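Local coordinates for penicillin-binding protein (Bacillus halodurans, PDB 3TG9) that probably acts as a penicillin-binding serine hydrolase of the beta-lactamase family, its exact substrate and physiological role being undefined, at residues Y106-E110 against H151-A155; I93-H99 against G156-L160; A64-L68 against V163-V167. All blocks are in the same frame, centred on the assembly; numbering follows the deposited sequence.

All three contacts lie in the helical part of the chain, beside the eight-stranded antiparallel sheet, and they nest along the sequence: interaction 1 falls inside the loop closed by interaction 2, which itself falls inside the loop closed by interaction 3. Helix 155-168 ties them together. Residues 151-155 lead into it, its first turns pack on helix 93-98, and its later turns meet helix 58-70. Centres of interactions 1 and 2 are 11 Å apart, as are those of 2 and 3, whereas 1 and 3 are 21 Å apart and do not touch. Interactions 1 and 2 both border the putative SxxK site at Ser-55 and Lys-58, whereas interaction 3 joins later turns of helices 58-70 and 155-168.

Interaction 1 (Y106-E110 against H151-A155)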
ATOM      1  N   TYR B 106      -4.554 -22.228  -5.412  1.00 36.58           N
ATOM      2  CA  TYR B 106      -4.904 -20.946  -6.017  1.00 37.10           C
ATOM      3  C   TYR B 106      -3.686 -20.352  -6.722  1.00 36.11           C
ATOM      4  O   TYR B 106      -3.797 -19.391  -7.480  1.00 35.78           O
ATOM      5  CB  TYR B 106      -5.482 -19.977  -4.981  1.00 37.87           C
ATOM      6  CG  TYR B 106      -4.486 -19.453  -3.963  1.00 34.09           C
ATOM      7  CD1 TYR B 106      -3.904 -18.199  -4.112  1.00 36.06           C
ATOM      8  CD2 TYR B 106      -4.144 -20.204  -2.848  1.00 35.46           C
ATOM      9  CE1 TYR B 106      -3.000 -17.705  -3.181  1.00 32.88           C
ATOM     10  CE2 TYR B 106      -3.239 -19.719  -1.911  1.00 36.95           C
ATOM     11  CZ  TYR B 106      -2.670 -18.472  -2.085  1.00 36.23           C
ATOM     12  OH  TYR B 106      -1.772 -17.996  -1.158  1.00 32.84           O
ATOM     13  N   PHE B 107      -2.525 -20.956  -6.478  1.00 35.85           N
ATOM     14  CA  PHE B 107      -1.263 -20.501  -7.056  1.00 39.43           C
ATOM     15  C   PHE B 107      -0.311 -21.687  -7.196  1.00 42.56           C
ATOM     16  O   PHE B 107       0.485 -21.982  -6.294  1.00 40.84           O
ATOM     17  CB  PHE B 107      -0.631 -19.393  -6.189  1.00 37.40           C
ATOM     18  CG  PHE B 107       0.579 -18.742  -6.815  1.00 42.95           C
ATOM     19  CD1 PHE B 107       0.473 -18.062  -8.016  1.00 48.07           C
ATOM     20  CD2 PHE B 107       1.819 -18.797  -6.195  1.00 44.04           C
ATOM     21  CE1 PHE B 107       1.584 -17.465  -8.597  1.00 49.13           C
ATOM     22  CE2 PHE B 107       2.933 -18.200  -6.772  1.00 45.65           C
ATOM     23  CZ  PHE B 107       2.811 -17.534  -7.973  1.00 45.20           C
ATOM     24  N   ASP B 108      -0.414 -22.378  -8.325  1.00 45.20           N
ATOM     25  CA  ASP B 108       0.422 -23.541  -8.602  1.00 44.08           C
ATOM     26  C   ASP B 108       1.777 -23.082  -9.119  1.00 46.04           C
ATOM     27  O   ASP B 108       1.913 -22.702 -10.283  1.00 44.67           O
ATOM     28  CB  ASP B 108      -0.258 -24.437  -9.633  1.00 48.49           C
ATOM     29  CG  ASP B 108       0.457 -25.752  -9.827  1.00 47.33           C
ATOM     30  OD1 ASP B 108      -0.217 -26.718 -10.230  1.00 53.56           O
ATOM     31  OD2 ASP B 108       1.678 -25.826  -9.579  1.00 45.40           O
ATOM     32  N   GLU B 109       2.774 -23.130  -8.244  1.00 44.42           N
ATOM     33  CA  GLU B 109       4.094 -22.578  -8.531  1.00 48.90           C
ATOM     34  C   GLU B 109       4.862 -23.378  -9.577  1.00 47.48           C
ATOM     35  O   GLU B 109       5.906 -22.943 -10.064  1.00 47.81           O
ATOM     36  CB  GLU B 109       4.904 -22.454  -7.233  1.00 46.87           C
ATOM     37  CG  GLU B 109       4.191 -21.617  -6.163  1.00 47.34           C
ATOM     38  CD  GLU B 109       5.089 -21.247  -4.985  1.00 49.10           C
ATOM     39  OE1 GLU B 109       4.567 -21.108  -3.854  1.00 38.61           O
ATOM     40  OE2 GLU B 109       6.315 -21.099  -5.192  1.00 53.96           O
ATOM     41  N   GLU B 110       4.333 -24.547  -9.923  1.00 48.39           N
ATOM     42  CA  GLU B 110       4.931 -25.398 -10.944  1.00 49.70           C
ATOM     43  C   GLU B 110       4.601 -24.900 -12.354  1.00 52.03           C
ATOM     44  O   GLU B 110       5.292 -25.235 -13.318  1.00 52.05           O
ATOM     45  CB  GLU B 110       4.459 -26.846 -10.759  1.00 51.82           C
ATOM     46  CG  GLU B 110       4.637 -27.740 -11.984  1.00 58.62           C
ATOM     47  CD  GLU B 110       4.197 -29.174 -11.728  1.00 63.48           C
ATOM     48  OE1 GLU B 110       4.386 -29.658 -10.587  1.00 63.21           O
ATOM     49  OE2 GLU B 110       3.664 -29.810 -12.668  1.00 62.60           O
ATOM     50  N   HIS B 151       3.454 -32.597  -4.698  1.00 36.03           N
ATOM     51  CA  HIS B 151       3.211 -31.396  -5.482  1.00 39.83           C
ATOM     52  C   HIS B 151       3.059 -30.172  -4.585  1.00 37.48           C
ATOM     53  O   HIS B 151       2.048 -30.020  -3.890  1.00 34.15           O
ATOM     54  CB  HIS B 151       1.961 -31.569  -6.340  1.00 43.04           C
ATOM     55  CG  HIS B 151       1.830 -30.542  -7.420  1.00 45.41           C
ATOM     56  ND1 HIS B 151       1.235 -29.319  -7.217  1.00 46.94           N
ATOM     57  CD2 HIS B 151       2.230 -30.556  -8.716  1.00 49.84           C
ATOM     58  CE1 HIS B 151       1.265 -28.623  -8.337  1.00 53.18           C
ATOM     59  NE2 HIS B 151       1.864 -29.351  -9.264  1.00 52.59           N
ATOM     60  N   TYR B 152       4.064 -29.299  -4.599  1.00 37.87           N
ATOM     61  CA  TYR B 152       4.047 -28.115  -3.736  1.00 37.01           C
ATOM     62  C   TYR B 152       2.757 -27.315  -3.902  1.00 33.35           C
ATOM     63  O   TYR B 152       2.409 -26.900  -5.004  1.00 35.57           O
ATOM     64  CB  TYR B 152       5.266 -27.223  -3.987  1.00 35.71           C
ATOM     65  CG  TYR B 152       5.482 -26.197  -2.897  1.00 35.15           C
ATOM     66  CD1 TYR B 152       6.165 -26.531  -1.736  1.00 33.17           C
ATOM     67  CD2 TYR B 152       4.988 -24.897  -3.020  1.00 36.00           C
ATOM     68  CE1 TYR B 152       6.367 -25.595  -0.723  1.00 32.16           C
ATOM     69  CE2 TYR B 152       5.181 -23.953  -2.014  1.00 31.05           C
ATOM     70  CZ  TYR B 152       5.874 -24.311  -0.867  1.00 36.89           C
ATOM     71  OH  TYR B 152       6.079 -23.390   0.142  1.00 31.17           O
ATOM     72  N   ASN B 153       2.065 -27.099  -2.792  1.00 34.48           N
ATOM     73  CA  ASN B 153       0.713 -26.572  -2.814  1.00 31.85           C
ATOM     74  C   ASN B 153       0.472 -25.544  -1.703  1.00 33.81           C
ATOM     75  O   ASN B 153       0.571 -25.862  -0.515  1.00 31.80           O
ATOM     76  CB  ASN B 153      -0.273 -27.735  -2.683  1.00 33.19           C
ATOM     77  CG  ASN B 153      -1.704 -27.323  -2.935  1.00 31.72           C
ATOM     78  OD1 ASN B 153      -2.234 -26.449  -2.264  1.00 30.37           O
ATOM     79  ND2 ASN B 153      -2.342 -27.972  -3.903  1.00 37.01           N
ATOM     80  N   ASN B 154       0.131 -24.320  -2.096  1.00 31.23           N
ATOM     81  CA  ASN B 154      -0.086 -23.241  -1.143  1.00 31.59           C
ATOM     82  C   ASN B 154      -1.451 -23.305  -0.464  1.00 32.31           C
ATOM     83  O   ASN B 154      -1.564 -23.130   0.758  1.00 27.90           O
ATOM     84  CB  ASN B 154       0.114 -21.900  -1.837  1.00 34.66           C
ATOM     85  CG  ASN B 154       1.552 -21.675  -2.236  1.00 33.97           C
ATOM     86  OD1 ASN B 154       2.430 -21.569  -1.382  1.00 34.11           O
ATOM     87  ND2 ASN B 154       1.805 -21.604  -3.534  1.00 34.54           N
ATOM     88  N   ALA B 155      -2.484 -23.573  -1.258  1.00 31.26           N
ATOM     89  CA  ALA B 155      -3.833 -23.718  -0.722  1.00 31.92           C
ATOM     90  C   ALA B 155      -3.847 -24.790   0.364  1.00 31.58           C
ATOM     91  O   ALA B 155      -4.568 -24.681   1.354  1.00 34.09           O
ATOM     92  CB  ALA B 155      -4.821 -24.056  -1.839  1.00 31.86           C
TER
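Phe-107 and Asn-154 face each other across two irregular chain segments running nearly antiparallel, their end-to-end directions 159° apart. The Asn-154 amide joins them: ND2 donates to Phe-107 O at 3.1 Å, within the carbonyl plane, and to Glu-109 OE1 at 2.8 Å with an N-H...O angle of 161°. Both acceptors lie close to the amide plane, so the two bonds together fix the flip of the group. The Glu-109 carboxylate is nearly coplanar with this amide and offers its anti lone pair; OE1 also sits at the edge of the Tyr-152 ring, 3.4 Å from CE2. With its nitrogen engaged here, Asn-154 turns OD1 to Lys-58 NZ, which Tyr-152 OH also meets; that hydroxyl bonds Ser-55 OG as well. This grouping fits the SxxK serine and lysine with the (S/Y)xN tyrosine and asparagine of serine penicillin-binding proteins, although these roles are inferred here. Farther along, Asp-108 OD1 and OD2 both lie 3.1 Å from His-151 CE1, astride the ring edge, with the carboxylate almost perpendicular to the ring. Glu-110 OE1 is 2.9 Å from His-151 NE2, but the poor angle supports proximity rather than a hydrogen bond. Asp-108 OD2 accepts from Glu-110 N at 3.0 Å, closing an Asx turn. At the other end, Tyr-106 CG stands between backbone N and carbonyl carbon (chi1 70°), which carries the ring over toward the helix start: CD2 touches Ala-155 CB at 4.0 Å, while OH bonds Asp-227.

Interaction 2 (I93-H99 against G156-L160); sequences IHHLLTH and GFILL
Leu-96 and Leu-160 both set CG beside the backbone N and anti to the carbonyl carbon (chi1 -76° in Leu-160), and their side chains slide past one another in opposite directions. Leu-96 CB comes within 3.6 Å of Leu-160 CG, while the other end of Leu-96 reaches the neighbouring helix at CD2, 3.7 Å from Gly-156 O. Leu-160 uses both branches: CD2 meets Ile-93 CG2 at 4.0 Å, and CD1 meets Leu-97 CD2 at 3.8 Å. The same CD1 lies over the centre of the Phe-157 ring, 3.8 Å above its plane, and so covers one face of it. The ring reaches the last turn of helix 93-98, where Phe-157 CE1 approaches Leu-96 O at 3.3 Å. His-99 meets it there with its plane turned by 27°, but the centroids are 5.1 Å apart and the rings barely overlap, evidence for a slid contact rather than a full stack. Positive phi at His-99 and two bonds back into the last turn define a Schellman motif, which ends the helix as the imidazole reaches Phe-157. The segment axes approach to 8.8 Å at a crossing angle of -132°. Phe-157 also packs on Lys-58 and His-99 on Tyr-152, placing this buried helix-helix contact directly beside the probable SxxK site of the penicillin-binding fold.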
ATOM      1  N   ILE B  93      -4.725 -34.507   7.307  1.00 37.60           N
ATOM      2  CA  ILE B  93      -3.762 -33.534   7.787  1.00 37.57           C
ATOM      3  C   ILE B  93      -2.386 -33.823   7.208  1.00 39.75           C
ATOM      4  O   ILE B  93      -1.726 -32.937   6.663  1.00 36.26           O
ATOM      5  CB  ILE B  93      -3.674 -33.580   9.324  1.00 40.25           C
ATOM      6  CG1 ILE B  93      -5.032 -33.245   9.953  1.00 40.42           C
ATOM      7  CG2 ILE B  93      -2.572 -32.667   9.833  1.00 36.34           C
ATOM      8  CD1 ILE B  93      -5.632 -31.934   9.472  1.00 40.50           C
ATOM      9  N   HIS B  94      -1.963 -35.077   7.328  1.00 44.97           N
ATOM     10  CA  HIS B  94      -0.646 -35.504   6.878  1.00 40.19           C
ATOM     11  C   HIS B  94      -0.431 -35.265   5.374  1.00 37.13           C
ATOM     12  O   HIS B  94       0.680 -34.948   4.944  1.00 38.84           O
ATOM     13  CB  HIS B  94      -0.412 -36.973   7.252  1.00 43.15           C
ATOM     14  CG  HIS B  94       0.732 -37.607   6.527  1.00 39.35           C
ATOM     15  ND1 HIS B  94       2.000 -37.697   7.067  1.00 45.11           N
ATOM     16  CD2 HIS B  94       0.805 -38.174   5.301  1.00 38.64           C
ATOM     17  CE1 HIS B  94       2.800 -38.296   6.201  1.00 43.67           C
ATOM     18  NE2 HIS B  94       2.101 -38.587   5.119  1.00 36.71           N
ATOM     19  N   HIS B  95      -1.483 -35.406   4.576  1.00 37.23           N
ATOM     20  CA  HIS B  95      -1.374 -35.110   3.149  1.00 40.44           C
ATOM     21  C   HIS B  95      -1.032 -33.642   2.924  1.00 38.72           C
ATOM     22  O   HIS B  95      -0.180 -33.302   2.103  1.00 38.73           O
ATOM     23  CB  HIS B  95      -2.674 -35.443   2.417  1.00 43.55           C
ATOM     24  CG  HIS B  95      -2.968 -36.910   2.343  1.00 47.20           C
ATOM     25  ND1 HIS B  95      -4.242 -37.422   2.475  1.00 45.75           N
ATOM     26  CD2 HIS B  95      -2.153 -37.974   2.157  1.00 46.18           C
ATOM     27  CE1 HIS B  95      -4.197 -38.738   2.370  1.00 52.35           C
ATOM     28  NE2 HIS B  95      -2.942 -39.100   2.179  1.00 48.43           N
ATOM     29  N   LEU B  96      -1.711 -32.775   3.662  1.00 37.68           N
ATOM     30  CA  LEU B  96      -1.503 -31.337   3.554  1.00 39.72           C
ATOM     31  C   LEU B  96      -0.089 -30.946   3.988  1.00 36.68           C
ATOM     32  O   LEU B  96       0.571 -30.152   3.316  1.00 34.19           O
ATOM     33  CB  LEU B  96      -2.551 -30.598   4.387  1.00 34.65           C
ATOM     34  CG  LEU B  96      -3.996 -30.910   3.975  1.00 35.83           C
ATOM     35  CD1 LEU B  96      -4.993 -30.561   5.067  1.00 35.57           C
ATOM     36  CD2 LEU B  96      -4.350 -30.207   2.678  1.00 35.52           C
ATOM     37  N   LEU B  97       0.372 -31.534   5.093  1.00 34.97           N
ATOM     38  CA  LEU B  97       1.670 -31.210   5.687  1.00 34.52           C
ATOM     39  C   LEU B  97       2.850 -31.552   4.787  1.00 35.73           C
ATOM     40  O   LEU B  97       3.930 -30.957   4.906  1.00 31.94           O
ATOM     41  CB  LEU B  97       1.843 -31.947   7.018  1.00 33.60           C
ATOM     42  CG  LEU B  97       1.082 -31.422   8.228  1.00 33.03           C
ATOM     43  CD1 LEU B  97       1.002 -32.487   9.306  1.00 34.33           C
ATOM     44  CD2 LEU B  97       1.749 -30.166   8.760  1.00 33.51           C
ATOM     45  N   THR B  98       2.653 -32.531   3.912  1.00 31.09           N
ATOM     46  CA  THR B  98       3.725 -33.012   3.055  1.00 33.25           C
ATOM     47  C   THR B  98       3.484 -32.691   1.585  1.00 35.13           C
ATOM     48  O   THR B  98       4.262 -33.097   0.728  1.00 37.04           O
ATOM     49  CB  THR B  98       3.915 -34.535   3.202  1.00 39.26           C
ATOM     50  OG1 THR B  98       2.677 -35.198   2.916  1.00 42.43           O
ATOM     51  CG2 THR B  98       4.360 -34.890   4.617  1.00 34.36           C
ATOM     52  N   HIS B  99       2.412 -31.962   1.296  1.00 36.52           N
ATOM     53  CA  HIS B  99       2.111 -31.564  -0.076  1.00 37.42           C
ATOM     54  C   HIS B  99       1.781 -32.768  -0.940  1.00 37.72           C
ATOM     55  O   HIS B  99       2.209 -32.842  -2.091  1.00 41.28           O
ATOM     56  CB  HIS B  99       3.295 -30.830  -0.708  1.00 35.62           C
ATOM     57  CG  HIS B  99       3.609 -29.516  -0.063  1.00 37.10           C
ATOM     58  ND1 HIS B  99       2.807 -28.406  -0.200  1.00 31.85           N
ATOM     59  CD2 HIS B  99       4.653 -29.136   0.712  1.00 31.77           C
ATOM     60  CE1 HIS B  99       3.336 -27.399   0.463  1.00 33.28           C
ATOM     61  NE2 HIS B  99       4.456 -27.814   1.030  1.00 31.60           N
ATOM     62  N   GLY B 156      -3.030 -25.820   0.184  1.00 30.84           N
ATOM     63  CA  GLY B 156      -2.930 -26.876   1.173  1.00 30.44           C
ATOM     64  C   GLY B 156      -2.516 -26.367   2.539  1.00 33.41           C
ATOM     65  O   GLY B 156      -2.907 -26.923   3.567  1.00 36.59           O
ATOM     66  N   PHE B 157      -1.714 -25.309   2.568  1.00 31.89           N
ATOM     67  CA  PHE B 157      -1.316 -24.743   3.854  1.00 33.99           C
ATOM     68  C   PHE B 157      -2.301 -23.706   4.368  1.00 33.00           C
ATOM     69  O   PHE B 157      -2.339 -23.427   5.567  1.00 32.49           O
ATOM     70  CB  PHE B 157       0.132 -24.237   3.837  1.00 30.09           C
ATOM     71  CG  PHE B 157       1.119 -25.284   4.272  1.00 31.92           C
ATOM     72  CD1 PHE B 157       1.337 -26.413   3.494  1.00 31.86           C
ATOM     73  CD2 PHE B 157       1.793 -25.164   5.476  1.00 30.81           C
ATOM     74  CE1 PHE B 157       2.232 -27.398   3.897  1.00 32.80           C
ATOM     75  CE2 PHE B 157       2.685 -26.148   5.895  1.00 29.22           C
ATOM     76  CZ  PHE B 157       2.906 -27.265   5.099  1.00 30.44           C
ATOM     77  N   ILE B 158      -3.109 -23.151   3.467  1.00 32.57           N
ATOM     78  CA  ILE B 158      -4.277 -22.379   3.890  1.00 36.50           C
ATOM     79  C   ILE B 158      -5.231 -23.301   4.645  1.00 35.70           C
ATOM     80  O   ILE B 158      -5.687 -22.973   5.741  1.00 36.20           O
ATOM     81  CB  ILE B 158      -5.045 -21.760   2.700  1.00 33.29           C
ATOM     82  CG1 ILE B 158      -4.201 -20.692   2.007  1.00 30.62           C
ATOM     83  CG2 ILE B 158      -6.362 -21.173   3.189  1.00 32.44           C
ATOM     84  CD1 ILE B 158      -3.926 -19.488   2.886  1.00 33.87           C
ATOM     85  N   LEU B 159      -5.527 -24.458   4.049  1.00 32.54           N
ATOM     86  CA  LEU B 159      -6.418 -25.438   4.672  1.00 34.97           C
ATOM     87  C   LEU B 159      -5.934 -25.842   6.066  1.00 36.16           C
ATOM     88  O   LEU B 159      -6.731 -25.958   6.998  1.00 34.90           O
ATOM     89  CB  LEU B 159      -6.597 -26.667   3.775  1.00 33.58           C
ATOM     90  CG  LEU B 159      -7.305 -26.403   2.437  1.00 39.15           C
ATOM     91  CD1 LEU B 159      -7.241 -27.609   1.507  1.00 35.11           C
ATOM     92  CD2 LEU B 159      -8.743 -25.962   2.665  1.00 38.29           C
ATOM     93  N   LEU B 160      -4.629 -26.059   6.208  1.00 35.22           N
ATOM     94  CA  LEU B 160      -4.064 -26.347   7.522  1.00 31.66           C
ATOM     95  C   LEU B 160      -4.309 -25.180   8.497  1.00 36.22           C
ATOM     96  O   LEU B 160      -4.619 -25.389   9.667  1.00 36.74           O
ATOM     97  CB  LEU B 160      -2.571 -26.670   7.410  1.00 33.23           C
ATOM     98  CG  LEU B 160      -2.155 -28.053   6.875  1.00 35.60           C
ATOM     99  CD1 LEU B 160      -0.646 -28.129   6.689  1.00 30.66           C
ATOM    100  CD2 LEU B 160      -2.630 -29.187   7.782  1.00 30.58           C
TER

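Interaction 3 (A64-L68 against V163-V167); sequences AICQL and VVESV
Ile-65 and Val-164 form the tight part of this contact: Ile-65 CD1 is 3.4 Å from Val-164 CG2, closer than a usual methyl-methyl separation. The two side chains meet at a slant, and Ile-65 CG1 follows at 3.8 Å from the same Val-164 methyl. Val-164 holds CG2 beside its backbone N, with CG1 anti to it (chi1 167°), which directs the touching branch at helix 58-70. Ile-65 CD1 also reaches Val-163 CG1 at 4.1 Å, and Ala-64 CB adds a more distant touch on Val-164 CG2 at 4.2 Å. Packing is less close toward the C-terminal ends, where Leu-68 and Val-167 approach tip to tip; Leu-68 CD1 is 3.8 Å from Val-167 CG1 and 3.9 Å from Val-164 CA. Val-167 is partly exposed, whereas the other touching residues are buried. The axes of the two short segments come no nearer than 10.3 Å and run 36° from parallel, so mostly side-chain methyls bridge the gap. Tyr-175 of helix 172-182 packs against Ala-64, Leu-68 and Val-164, and Ile-93 of helix 93-98 packs against Ile-65 and Val-163. Together these contacts mark an apolar junction of packed helices in the helical region of the beta-lactamase-type fold.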
ATOM      1  N   ALA B  64       2.584 -25.481  14.513  1.00 35.43           N
ATOM      2  CA  ALA B  64       1.306 -25.270  15.187  1.00 33.68           C
ATOM      3  C   ALA B  64       0.430 -26.514  15.093  1.00 34.20           C
ATOM      4  O   ALA B  64      -0.188 -26.924  16.074  1.00 32.95           O
ATOM      5  CB  ALA B  64       0.584 -24.067  14.592  1.00 29.75           C
ATOM      6  N   ILE B  65       0.381 -27.109  13.905  1.00 33.14           N
ATOM      7  CA  ILE B  65      -0.444 -28.290  13.668  1.00 36.16           C
ATOM      8  C   ILE B  65       0.049 -29.470  14.496  1.00 37.60           C
ATOM      9  O   ILE B  65      -0.747 -30.261  15.014  1.00 40.00           O
ATOM     10  CB  ILE B  65      -0.452 -28.687  12.188  1.00 36.43           C
ATOM     11  CG1 ILE B  65      -1.400 -27.781  11.399  1.00 33.04           C
ATOM     12  CG2 ILE B  65      -0.869 -30.146  12.035  1.00 37.94           C
ATOM     13  CD1 ILE B  65      -2.862 -27.992  11.739  1.00 35.15           C
ATOM     14  N   CYS B  66       1.365 -29.581  14.625  1.00 37.60           N
ATOM     15  CA  CYS B  66       1.958 -30.638  15.440  1.00 38.11           C
ATOM     16  C   CYS B  66       1.634 -30.433  16.917  1.00 38.31           C
ATOM     17  O   CYS B  66       1.402 -31.399  17.636  1.00 43.18           O
ATOM     18  CB  CYS B  66       3.467 -30.705  15.219  1.00 28.69           C
ATOM     19  SG  CYS B  66       3.900 -31.281  13.574  1.00 36.05           S
ATOM     20  N   GLN B  67       1.599 -29.178  17.365  1.00 36.87           N
ATOM     21  CA  GLN B  67       1.284 -28.890  18.766  1.00 40.72           C
ATOM     22  C   GLN B  67      -0.123 -29.339  19.124  1.00 43.37           C
ATOM     23  O   GLN B  67      -0.374 -29.792  20.242  1.00 49.64           O
ATOM     24  CB  GLN B  67       1.419 -27.406  19.077  1.00 36.04           C
ATOM     25  CG  GLN B  67       2.823 -26.870  19.030  1.00 35.49           C
ATOM     26  CD  GLN B  67       2.853 -25.384  19.300  1.00 39.31           C
ATOM     27  OE1 GLN B  67       1.882 -24.683  19.019  1.00 35.92           O
ATOM     28  NE2 GLN B  67       3.961 -24.895  19.850  1.00 37.06           N
ATOM     29  N   LEU B  68      -1.042 -29.197  18.177  1.00 40.48           N
ATOM     30  CA  LEU B  68      -2.411 -29.646  18.382  1.00 40.53           C
ATOM     31  C   LEU B  68      -2.448 -31.168  18.460  1.00 44.25           C
ATOM     32  O   LEU B  68      -3.204 -31.744  19.244  1.00 45.32           O
ATOM     33  CB  LEU B  68      -3.317 -29.151  17.258  1.00 41.19           C
ATOM     34  CG  LEU B  68      -3.431 -27.629  17.121  1.00 36.67           C
ATOM     35  CD1 LEU B  68      -4.347 -27.281  15.974  1.00 35.70           C
ATOM     36  CD2 LEU B  68      -3.921 -27.006  18.418  1.00 39.13           C
ATOM     37  N   VAL B 163      -7.659 -25.354   9.801  1.00 37.81           N
ATOM     38  CA  VAL B 163      -7.770 -26.402  10.804  1.00 38.54           C
ATOM     39  C   VAL B 163      -7.290 -25.890  12.155  1.00 37.70           C
ATOM     40  O   VAL B 163      -7.937 -26.111  13.175  1.00 39.30           O
ATOM     41  CB  VAL B 163      -6.997 -27.671  10.400  1.00 39.15           C
ATOM     42  CG1 VAL B 163      -6.927 -28.642  11.567  1.00 39.15           C
ATOM     43  CG2 VAL B 163      -7.657 -28.320   9.184  1.00 36.99           C
ATOM     44  N   VAL B 164      -6.164 -25.185  12.159  1.00 35.32           N
ATOM     45  CA  VAL B 164      -5.640 -24.625  13.395  1.00 34.30           C
ATOM     46  C   VAL B 164      -6.669 -23.723  14.058  1.00 40.22           C
ATOM     47  O   VAL B 164      -6.831 -23.745  15.277  1.00 44.22           O
ATOM     48  CB  VAL B 164      -4.339 -23.833  13.161  1.00 37.34           C
ATOM     49  CG1 VAL B 164      -3.992 -22.998  14.395  1.00 29.52           C
ATOM     50  CG2 VAL B 164      -3.195 -24.778  12.817  1.00 35.50           C
ATOM     51  N   GLU B 165      -7.367 -22.933  13.246  1.00 40.17           N
ATOM     52  CA  GLU B 165      -8.370 -22.006  13.751  1.00 42.21           C
ATOM     53  C   GLU B 165      -9.570 -22.764  14.290  1.00 42.81           C
ATOM     54  O   GLU B 165     -10.078 -22.470  15.378  1.00 42.29           O
ATOM     55  CB  GLU B 165      -8.822 -21.045  12.642  1.00 38.60           C
ATOM     56  CG  GLU B 165      -7.770 -20.028  12.240  1.00 37.79           C
ATOM     57  CD  GLU B 165      -8.276 -19.006  11.231  1.00 37.24           C
ATOM     58  OE1 GLU B 165      -9.291 -19.266  10.551  1.00 36.64           O
ATOM     59  OE2 GLU B 165      -7.642 -17.938  11.117  1.00 35.57           O
ATOM     60  N   SER B 166     -10.012 -23.744  13.513  1.00 39.41           N
ATOM     61  CA  SER B 166     -11.201 -24.521  13.838  1.00 44.42           C
ATOM     62  C   SER B 166     -11.005 -25.344  15.106  1.00 47.09           C
ATOM     63  O   SER B 166     -11.937 -25.525  15.892  1.00 46.48           O
ATOM     64  CB  SER B 166     -11.567 -25.431  12.664  1.00 46.21           C
ATOM     65  OG  SER B 166     -12.845 -26.013  12.843  1.00 50.42           O
ATOM     66  N   VAL B 167      -9.784 -25.837  15.297  1.00 45.41           N
ATOM     67  CA  VAL B 167      -9.445 -26.640  16.466  1.00 44.19           C
ATOM     68  C   VAL B 167      -9.155 -25.779  17.687  1.00 45.61           C
ATOM     69  O   VAL B 167      -9.494 -26.150  18.809  1.00 50.75           O
ATOM     70  CB  VAL B 167      -8.201 -27.529  16.196  1.00 47.74           C
ATOM     71  CG1 VAL B 167      -7.695 -28.155  17.482  1.00 40.39           C
ATOM     72  CG2 VAL B 167      -8.513 -28.595  15.140  1.00 41.45           C
TER